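Long-range contact in cytosol aminopeptidase (Coxiella burnetii, PDB 3IJ3), which probably acts as a manganese-dependent metalloaminopeptidase of the M17 family, removing amino acids from the N-termini of peptides: residues A[270-283]-A[353-365]. Numbering follows the deposited sequence.
Sequences MKKDMGGAAHALGL and LIIDFSTLTGAAR. With LI (lithium ion), chain C; SO4 (sulfate ion), chain F.
At the metal site of the M17 catalytic domain, D273 faces T359, the last residue of strand 353-359, and T361 just after it. The two carboxylate oxygens of D273 divide the work: OD2 binds lithium at 1.9 Å, beside D255 and E334, while OD1 accepts the hydroxyl of T359 (OG1 to OD1 2.5 Å) from 45° out of the carboxylate plane. With chi1 at 45°, OG1 of T359 sits between backbone N and carbonyl carbon, which leaves CG2 anti to the carbonyl carbon, 3.6 Å from K272 O and also against G275. T361 presses CG2 on the same carboxylate, and its OG1 meets a water that itself ligates the metal. K250 forms a salt bridge with OD1, and a further water links that oxygen to K272 NZ and L360 O; the K272 ammonium also bonds F451 O.

Farther along, helix 275-283 runs over the strand, their axes 6.3 Å apart at closest. The backbones come nearest at G276 and S358, their CA atoms 4.4 Å apart, and G276 CA makes a CH...O contact of 3.4 Å with F357 O. H279 CB lies over one face of the F357 ring, 4.2 Å from its centroid, and L283 CD2 reaches the ring edge at CE2. Gripped by the metal, the T359 hydroxyl, the K250 ammonium and a water, the D273 carboxylate is probably fixed in rotation, with T359 a second-shell residue positioning a first-shell ligand.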
loop_
_atom_site.group_PDB
_atom_site.type_symbol
_atom_site.label_atom_id
_atom_site.label_comp_id
_atom_site.label_asym_id
_atom_site.label_seq_id
_atom_site.Cartn_x
_atom_site.Cartn_y
_atom_site.Cartn_z
ATOM N N MET A 270 13.687 -12.321 10.895
ATOM C CA MET A 270 15.007 -12.156 10.308
ATOM C C MET A 270 16.236 -12.540 11.133
ATOM O O MET A 270 17.343 -12.527 10.613
ATOM C CB MET A 270 15.135 -10.822 9.625
ATOM C CG MET A 270 14.294 -10.712 8.381
ATOM S SD MET A 270 14.686 -11.944 7.076
ATOM C CE MET A 270 13.418 -13.192 7.382
ATOM N N LYS A 271 16.038 -12.882 12.396
ATOM C CA LYS A 271 17.126 -13.494 13.177
ATOM C C LYS A 271 17.504 -14.818 12.471
ATOM O O LYS A 271 18.592 -15.353 12.678
ATOM C CB LYS A 271 16.703 -13.771 14.627
ATOM C CG LYS A 271 15.642 -14.850 14.812
ATOM C CD LYS A 271 15.253 -14.987 16.278
ATOM C CE LYS A 271 14.257 -16.107 16.468
ATOM N NZ LYS A 271 13.854 -16.401 17.892
ATOM N N LYS A 272 16.611 -15.360 11.622
ATOM C CA LYS A 272 16.894 -16.641 10.950
ATOM C C LYS A 272 17.673 -16.513 9.680
ATOM O O LYS A 272 17.966 -17.541 9.046
ATOM C CB LYS A 272 15.600 -17.431 10.635
ATOM C CG LYS A 272 14.841 -16.999 9.366
ATOM C CD LYS A 272 13.599 -17.850 9.181
ATOM C CE LYS A 272 12.749 -17.419 7.988
ATOM N NZ LYS A 272 13.485 -17.625 6.702
ATOM N N ASP A 273 18.049 -15.298 9.287
ATOM C CA ASP A 273 18.762 -15.149 8.010
ATOM C C ASP A 273 20.226 -15.647 8.027
ATOM O O ASP A 273 20.969 -15.507 7.037
ATOM C CB ASP A 273 18.624 -13.740 7.444
ATOM C CG ASP A 273 18.493 -13.743 5.921
ATOM O OD1 ASP A 273 17.939 -14.726 5.364
ATOM O OD2 ASP A 273 18.937 -12.784 5.286
ATOM N N MET A 274 20.622 -16.214 9.154
ATOM C CA MET A 274 21.905 -16.905 9.291
ATOM C C MET A 274 21.692 -18.431 9.303
ATOM O O MET A 274 22.602 -19.201 9.630
ATOM C CB MET A 274 22.694 -16.464 10.535
ATOM C CG MET A 274 21.957 -16.314 11.810
ATOM S SD MET A 274 21.001 -17.732 12.364
ATOM C CE MET A 274 22.341 -18.842 12.814
ATOM N N GLY A 275 20.498 -18.872 8.909
ATOM C CA GLY A 275 20.170 -20.303 8.870
ATOM C C GLY A 275 21.072 -21.097 7.947
ATOM O O GLY A 275 21.407 -22.229 8.235
ATOM N N GLY A 276 21.538 -20.485 6.872
ATOM C CA GLY A 276 22.428 -21.185 5.955
ATOM C C GLY A 276 23.756 -21.488 6.624
ATOM O O GLY A 276 24.333 -22.570 6.446
ATOM N N ALA A 277 24.248 -20.527 7.414
ATOM C CA ALA A 277 25.487 -20.704 8.162
ATOM C C ALA A 277 25.294 -21.832 9.169
ATOM O O ALA A 277 26.179 -22.696 9.347
ATOM C CB ALA A 277 25.875 -19.403 8.894
ATOM N N ALA A 278 24.152 -21.827 9.856
ATOM C CA ALA A 278 23.889 -22.899 10.853
ATOM C C ALA A 278 23.885 -24.271 10.183
ATOM O O ALA A 278 24.436 -25.253 10.727
ATOM C CB ALA A 278 22.596 -22.639 11.605
ATOM N N HIS A 279 23.252 -24.353 9.015
ATOM C CA HIS A 279 23.210 -25.609 8.243
ATOM C C HIS A 279 24.590 -26.054 7.808
ATOM O O HIS A 279 24.935 -27.245 7.916
ATOM C CB HIS A 279 22.295 -25.473 7.022
ATOM C CG HIS A 279 20.854 -25.651 7.346
ATOM N ND1 HIS A 279 20.137 -24.747 8.116
ATOM C CD2 HIS A 279 20.001 -26.647 7.038
ATOM C CE1 HIS A 279 18.899 -25.188 8.250
ATOM N NE2 HIS A 279 18.793 -26.339 7.611
ATOM N N ALA A 280 25.374 -25.118 7.266
ATOM C CA ALA A 280 26.724 -25.449 6.815
ATOM C C ALA A 280 27.573 -25.917 8.014
ATOM O O ALA A 280 28.305 -26.907 7.916
ATOM C CB ALA A 280 27.364 -24.251 6.095
ATOM N N LEU A 281 27.449 -25.230 9.160
ATOM C CA LEU A 281 28.168 -25.649 10.365
ATOM C C LEU A 281 27.696 -27.034 10.834
ATOM O O LEU A 281 28.505 -27.890 11.200
ATOM C CB LEU A 281 27.978 -24.617 11.492
ATOM C CG LEU A 281 28.604 -24.985 12.833
ATOM C CD1 LEU A 281 30.132 -25.262 12.702
ATOM C CD2 LEU A 281 28.319 -23.895 13.885
ATOM N N GLY A 282 26.383 -27.278 10.793
ATOM C CA GLY A 282 25.845 -28.581 11.232
ATOM C C GLY A 282 26.314 -29.725 10.344
ATOM O O GLY A 282 26.736 -30.782 10.851
ATOM N N LEU A 283 26.308 -29.491 9.035
ATOM C CA LEU A 283 26.789 -30.495 8.083
ATOM C C LEU A 283 28.300 -30.755 8.328
ATOM O O LEU A 283 28.736 -31.909 8.359
ATOM C CB LEU A 283 26.516 -30.081 6.642
ATOM C CG LEU A 283 26.924 -31.110 5.620
ATOM C CD1 LEU A 283 26.221 -32.486 5.871
ATOM C CD2 LEU A 283 26.631 -30.565 4.242
ATOM N N LEU A 353 34.037 -30.591 -4.648
ATOM C CA LEU A 353 32.634 -30.227 -4.478
ATOM C C LEU A 353 32.480 -28.989 -3.613
ATOM O O LEU A 353 33.233 -28.813 -2.650
ATOM C CB LEU A 353 31.894 -31.378 -3.750
ATOM C CG LEU A 353 30.431 -31.140 -3.365
ATOM C CD1 LEU A 353 29.562 -31.046 -4.618
ATOM C CD2 LEU A 353 29.986 -32.297 -2.449
ATOM N N ILE A 354 31.543 -28.131 -3.990
ATOM C CA ILE A 354 31.162 -26.967 -3.186
ATOM C C ILE A 354 29.662 -27.078 -2.939
ATOM O O ILE A 354 28.904 -27.322 -3.886
ATOM C CB ILE A 354 31.421 -25.610 -3.874
ATOM C CG1 ILE A 354 32.897 -25.466 -4.243
ATOM C CG2 ILE A 354 30.923 -24.432 -2.942
ATOM C CD1 ILE A 354 33.224 -24.196 -5.092
ATOM N N ILE A 355 29.226 -26.915 -1.688
ATOM C CA ILE A 355 27.797 -26.899 -1.381
ATOM C C ILE A 355 27.534 -25.662 -0.561
ATOM O O ILE A 355 28.220 -25.410 0.457
ATOM C CB ILE A 355 27.315 -28.106 -0.569
ATOM C CG1 ILE A 355 27.555 -29.415 -1.323
ATOM C CG2 ILE A 355 25.793 -27.952 -0.242
ATOM C CD1 ILE A 355 27.184 -30.627 -0.532
ATOM N N ASP A 356 26.591 -24.839 -1.012
ATOM C CA ASP A 356 26.189 -23.660 -0.236
ATOM C C ASP A 356 24.744 -23.766 0.252
ATOM O O ASP A 356 23.897 -24.433 -0.357
ATOM C CB ASP A 356 26.488 -22.329 -0.931
ATOM C CG ASP A 356 25.498 -21.941 -1.970
ATOM O OD1 ASP A 356 24.342 -21.599 -1.591
ATOM O OD2 ASP A 356 25.898 -21.853 -3.165
ATOM N N PHE A 357 24.506 -23.140 1.400
ATOM C CA PHE A 357 23.190 -23.104 2.039
ATOM C C PHE A 357 22.869 -21.647 2.275
ATOM O O PHE A 357 23.682 -20.910 2.858
ATOM C CB PHE A 357 23.191 -23.821 3.375
ATOM C CG PHE A 357 23.413 -25.303 3.274
ATOM C CD1 PHE A 357 22.336 -26.158 3.097
ATOM C CD2 PHE A 357 24.674 -25.827 3.375
ATOM C CE1 PHE A 357 22.524 -27.526 3.028
ATOM C CE2 PHE A 357 24.886 -27.211 3.277
ATOM C CZ PHE A 357 23.811 -28.050 3.114
ATOM N N SER A 358 21.706 -21.241 1.815
ATOM C CA SER A 358 21.270 -19.872 1.944
ATOM C C SER A 358 19.795 -19.829 2.282
ATOM O O SER A 358 19.037 -20.645 1.835
ATOM C CB SER A 358 21.530 -19.155 0.628
ATOM O OG SER A 358 21.269 -17.782 0.747
ATOM N N THR A 359 19.402 -18.893 3.131
ATOM C CA THR A 359 17.990 -18.745 3.476
ATOM C C THR A 359 17.271 -17.818 2.514
ATOM O O THR A 359 17.804 -16.786 2.030
ATOM C CB THR A 359 17.781 -18.229 4.892
ATOM O OG1 THR A 359 18.681 -17.132 5.135
ATOM C CG2 THR A 359 18.028 -19.338 5.905
ATOM N N LEU A 360 16.024 -18.197 2.241
ATOM C CA LEU A 360 15.128 -17.436 1.382
ATOM C C LEU A 360 14.538 -16.265 2.126
ATOM O O LEU A 360 14.214 -16.409 3.311
ATOM C CB LEU A 360 13.925 -18.309 0.998
ATOM C CG LEU A 360 14.198 -19.415 0.016
ATOM C CD1 LEU A 360 13.141 -20.465 -0.036
ATOM C CD2 LEU A 360 14.417 -18.740 -1.359
ATOM N N THR A 361 14.376 -15.130 1.448
ATOM C CA THR A 361 13.679 -13.956 2.051
ATOM C C THR A 361 12.661 -13.392 1.036
ATOM O O THR A 361 12.975 -13.266 -0.165
ATOM C CB THR A 361 14.647 -12.853 2.497
ATOM O OG1 THR A 361 15.370 -12.355 1.352
ATOM C CG2 THR A 361 15.637 -13.420 3.562
ATOM N N GLY A 362 11.459 -13.069 1.539
ATOM C CA GLY A 362 10.346 -12.547 0.725
ATOM C C GLY A 362 9.311 -13.628 0.393
ATOM O O GLY A 362 9.652 -14.647 -0.222
ATOM N N ALA A 363 8.049 -13.409 0.782
ATOM C CA ALA A 363 6.955 -14.387 0.550
ATOM C C ALA A 363 6.891 -14.955 -0.899
ATOM O O ALA A 363 6.685 -16.179 -1.121
ATOM C CB ALA A 363 5.597 -13.754 0.929
ATOM N N ALA A 364 7.087 -14.067 -1.876
ATOM C CA ALA A 364 7.037 -14.437 -3.294
ATOM C C ALA A 364 8.200 -15.332 -3.774
ATOM O O ALA A 364 8.045 -16.062 -4.767
ATOM C CB ALA A 364 6.968 -13.171 -4.163
ATOM N N ARG A 365 9.347 -15.284 -3.087
ATOM C CA ARG A 365 10.509 -16.074 -3.502
ATOM C C ARG A 365 10.431 -17.533 -3.066
ATOM O O ARG A 365 11.150 -18.395 -3.616
ATOM C CB ARG A 365 11.817 -15.406 -3.053
ATOM C CG ARG A 365 12.067 -14.077 -3.799
ATOM C CD ARG A 365 13.384 -13.378 -3.415
ATOM N NE ARG A 365 14.615 -14.118 -3.768
ATOM C CZ ARG A 365 15.277 -14.970 -2.974
ATOM N NH1 ARG A 365 16.389 -15.547 -3.410
ATOM N NH2 ARG A 365 14.852 -15.250 -1.747
HETATM LI LI LI C . 18.918 -11.633 3.776
HETATM S S SO4 F . 15.537 -11.301 -7.125
HETATM O O1 SO4 F . 14.541 -10.519 -6.391
HETATM O O2 SO4 F . 16.673 -10.466 -7.510
HETATM O O3 SO4 F . 16.009 -12.452 -6.383
HETATM O O4 SO4 F . 14.881 -11.798 -8.339
HETATM O O HOH W 1 15.390 -15.833 6.025
HETATM O O HOH W 2 12.160 -16.120 4.953
HETATM O O HOH W 3 21.200 -18.075 5.562
HETATM O O HOH W 4 17.848 -11.463 2.194
#